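Local coordinates for protein Rnh (Ribonuclease H) (Chlorobaculum tepidum, PDB 3H08) that probably cleaves the RNA strand of RNA-DNA hybrids endonucleolytically, using magnesium, as a monomeric ribonuclease H, at residues W82-V87 / E107-T112. The protein carries 3 engineered substitutions. Residues are numbered along the deposited sequence; the frame is centred on the assembly and turned at random.
Sequences WLKRWV and EILKLT
Leu109 reaches from helix 102-114 into the space between Leu83, Lys84 and Val87, one helical turn of helix 82-88, and the contact is almost wholly apolar. Leu109 CD2 lies 3.6 Å from Leu83 CD2, while Leu109 CG rests 3.9 Å from that same Leu83 methyl. The two side chains run antiparallel, flank against flank. Leu83 carries CG anti to its backbone N (chi1 171°), which lays its branched end alongside Leu109, CD2 making the close contact and CD1 a looser one. On the Leu83 flank, Ile108 CG2 stands 4.5 Å from Leu83 CD2. Val87 borders Leu109 more loosely, its CG2 4.2 Å from Leu109 CD2.

The aliphatic part of Lys84 closes another side: its chain bends at chi2 and chi4 and brings Lys84 CE to 3.7 Å from Leu109 CD2. With an alanine in place of Leu109, Leu83 would probably lose its main partner across the contact, and a gap would open beside the Lys84 methylenes.

The polar bonding stays within helix 102-114. Thr112 OG1 donates to Ile108 O at 2.8 Å, and Thr112 N binds that oxygen from the opposite face of the carbonyl plane, so two donors grip it.

The axes of the two short segments come to 11.6 Å, their N-to-C directions 114° apart. Helix 82-88 and the following loop probably correspond to the handle region of bacterial RNases HI, here packed on helix 102-114. Trp91 touches Leu83 and Leu109, Met78 of helix 72-79 meets Leu83 and Ile108, Ile108 packs on Leu49 and Ile53 of helix 44-57, and Thr112 touches Val117 and Phe119 of edge strand 116-121.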
loop_
_atom_site.group_PDB
_atom_site.type_symbol
_atom_site.label_atom_id
_atom_site.label_comp_id
_atom_site.label_asym_id
_atom_site.label_seq_id
_atom_site.Cartn_x
_atom_site.Cartn_y
_atom_site.Cartn_z
ATOM N N TRP A 82 -2.674 -11.535 11.064
ATOM C CA TRP A 82 -2.401 -10.655 12.199
ATOM C C TRP A 82 -3.422 -9.528 12.276
ATOM O O TRP A 82 -3.921 -9.200 13.344
ATOM C CB TRP A 82 -1.004 -10.057 12.090
ATOM C CG TRP A 82 0.083 -11.051 12.095
ATOM C CD1 TRP A 82 0.002 -12.353 12.476
ATOM C CD2 TRP A 82 1.445 -10.807 11.766
ATOM N NE1 TRP A 82 1.247 -12.954 12.394
ATOM C CE2 TRP A 82 2.147 -12.019 11.958
ATOM C CE3 TRP A 82 2.147 -9.680 11.327
ATOM C CZ2 TRP A 82 3.502 -12.135 11.718
ATOM C CZ3 TRP A 82 3.515 -9.807 11.093
ATOM C CH2 TRP A 82 4.169 -11.018 11.295
ATOM N N LEU A 83 -3.714 -8.908 11.148
ATOM C CA LEU A 83 -4.664 -7.822 11.151
ATOM C C LEU A 83 -5.999 -8.285 11.741
ATOM O O LEU A 83 -6.597 -7.605 12.597
ATOM C CB LEU A 83 -4.844 -7.249 9.745
ATOM C CG LEU A 83 -5.993 -6.246 9.654
ATOM C CD1 LEU A 83 -5.724 -5.013 10.519
ATOM C CD2 LEU A 83 -6.198 -5.860 8.224
ATOM N N LYS A 84 -6.439 -9.471 11.348
ATOM C CA LYS A 84 -7.726 -9.973 11.859
ATOM C C LYS A 84 -7.698 -10.248 13.353
ATOM O O LYS A 84 -8.670 -9.992 14.055
ATOM C CB LYS A 84 -8.178 -11.199 11.059
ATOM C CG LYS A 84 -8.491 -10.846 9.577
ATOM C CD LYS A 84 -9.143 -9.441 9.447
ATOM C CE LYS A 84 -9.190 -8.936 8.016
ATOM N NZ LYS A 84 -9.803 -9.918 7.073
ATOM N N ARG A 85 -6.554 -10.686 13.851
ATOM C CA ARG A 85 -6.394 -10.886 15.285
ATOM C C ARG A 85 -6.313 -9.558 16.047
ATOM O O ARG A 85 -6.824 -9.445 17.183
ATOM C CB ARG A 85 -5.156 -11.721 15.553
ATOM C CG ARG A 85 -5.255 -13.110 14.947
ATOM C CD ARG A 85 -5.031 -14.187 15.968
ATOM N NE ARG A 85 -5.138 -15.516 15.366
ATOM C CZ ARG A 85 -5.000 -16.667 16.025
ATOM N NH1 ARG A 85 -4.757 -16.681 17.334
ATOM N NH2 ARG A 85 -5.119 -17.810 15.369
ATOM N N TRP A 86 -5.685 -8.550 15.434
ATOM C CA TRP A 86 -5.564 -7.236 16.075
ATOM C C TRP A 86 -6.938 -6.651 16.314
ATOM O O TRP A 86 -7.226 -6.151 17.396
ATOM C CB TRP A 86 -4.744 -6.251 15.227
ATOM C CG TRP A 86 -3.314 -6.596 15.100
ATOM C CD1 TRP A 86 -2.564 -7.363 15.945
ATOM C CD2 TRP A 86 -2.445 -6.205 14.036
ATOM N NE1 TRP A 86 -1.275 -7.449 15.482
ATOM C CE2 TRP A 86 -1.181 -6.740 14.310
ATOM C CE3 TRP A 86 -2.609 -5.402 12.903
ATOM C CZ2 TRP A 86 -0.088 -6.536 13.460
ATOM C CZ3 TRP A 86 -1.512 -5.209 12.059
ATOM C CH2 TRP A 86 -0.282 -5.749 12.355
ATOM N N VAL A 87 -7.782 -6.709 15.298
ATOM C CA VAL A 87 -9.114 -6.168 15.379
ATOM C C VAL A 87 -9.875 -6.877 16.486
ATOM O O VAL A 87 -10.537 -6.239 17.306
ATOM C CB VAL A 87 -9.869 -6.379 14.061
ATOM C CG1 VAL A 87 -11.372 -6.140 14.250
ATOM C CG2 VAL A 87 -9.324 -5.501 13.034
ATOM N N GLU A 107 -8.449 1.719 7.703
ATOM C CA GLU A 107 -8.745 2.010 6.307
ATOM C C GLU A 107 -8.576 0.756 5.459
ATOM O O GLU A 107 -9.404 0.472 4.603
ATOM C CB GLU A 107 -7.850 3.129 5.786
ATOM C CG GLU A 107 -8.310 4.475 6.155
ATOM C CD GLU A 107 -9.691 4.735 5.570
ATOM O OE1 GLU A 107 -9.821 4.800 4.315
ATOM O OE2 GLU A 107 -10.646 4.805 6.349
ATOM N N ILE A 108 -7.514 0.011 5.716
ATOM C CA ILE A 108 -7.241 -1.216 4.974
ATOM C C ILE A 108 -8.315 -2.258 5.232
ATOM O O ILE A 108 -8.683 -2.998 4.316
ATOM C CB ILE A 108 -5.829 -1.774 5.303
ATOM C CG1 ILE A 108 -4.767 -0.811 4.784
ATOM C CG2 ILE A 108 -5.648 -3.175 4.703
ATOM C CD1 ILE A 108 -3.349 -1.081 5.303
ATOM N N LEU A 109 -8.836 -2.320 6.462
ATOM C CA LEU A 109 -9.986 -3.190 6.754
ATOM C C LEU A 109 -11.201 -2.852 5.880
ATOM O O LEU A 109 -11.849 -3.750 5.332
ATOM C CB LEU A 109 -10.352 -3.095 8.224
ATOM C CG LEU A 109 -9.453 -3.915 9.093
ATOM C CD1 LEU A 109 -9.712 -3.530 10.559
ATOM C CD2 LEU A 109 -9.688 -5.400 8.889
ATOM N N LYS A 110 -11.531 -1.565 5.773
ATOM C CA LYS A 110 -12.644 -1.134 4.972
ATOM C C LYS A 110 -12.454 -1.468 3.490
ATOM O O LYS A 110 -13.352 -1.991 2.819
ATOM C CB LYS A 110 -12.881 0.363 5.179
ATOM C CG LYS A 110 -13.391 0.715 6.584
ATOM C CD LYS A 110 -13.371 2.227 6.776
ATOM C CE LYS A 110 -14.509 2.859 6.003
ATOM N NZ LYS A 110 -14.712 4.313 6.348
ATOM N N LEU A 111 -11.270 -1.217 2.998
ATOM C CA LEU A 111 -10.992 -1.371 1.573
ATOM C C LEU A 111 -10.926 -2.826 1.162
ATOM O O LEU A 111 -11.180 -3.159 0.017
ATOM C CB LEU A 111 -9.686 -0.659 1.236
ATOM C CG LEU A 111 -9.847 0.844 1.268
ATOM C CD1 LEU A 111 -8.498 1.548 1.373
ATOM C CD2 LEU A 111 -10.583 1.323 0.029
ATOM N N THR A 112 -10.529 -3.695 2.088
ATOM C CA THR A 112 -10.494 -5.158 1.816
ATOM C C THR A 112 -11.832 -5.848 2.060
ATOM O O THR A 112 -11.940 -7.043 1.902
ATOM C CB THR A 112 -9.375 -5.847 2.570
ATOM O OG1 THR A 112 -9.494 -5.658 3.995
ATOM C CG2 THR A 112 -8.008 -5.324 2.089
#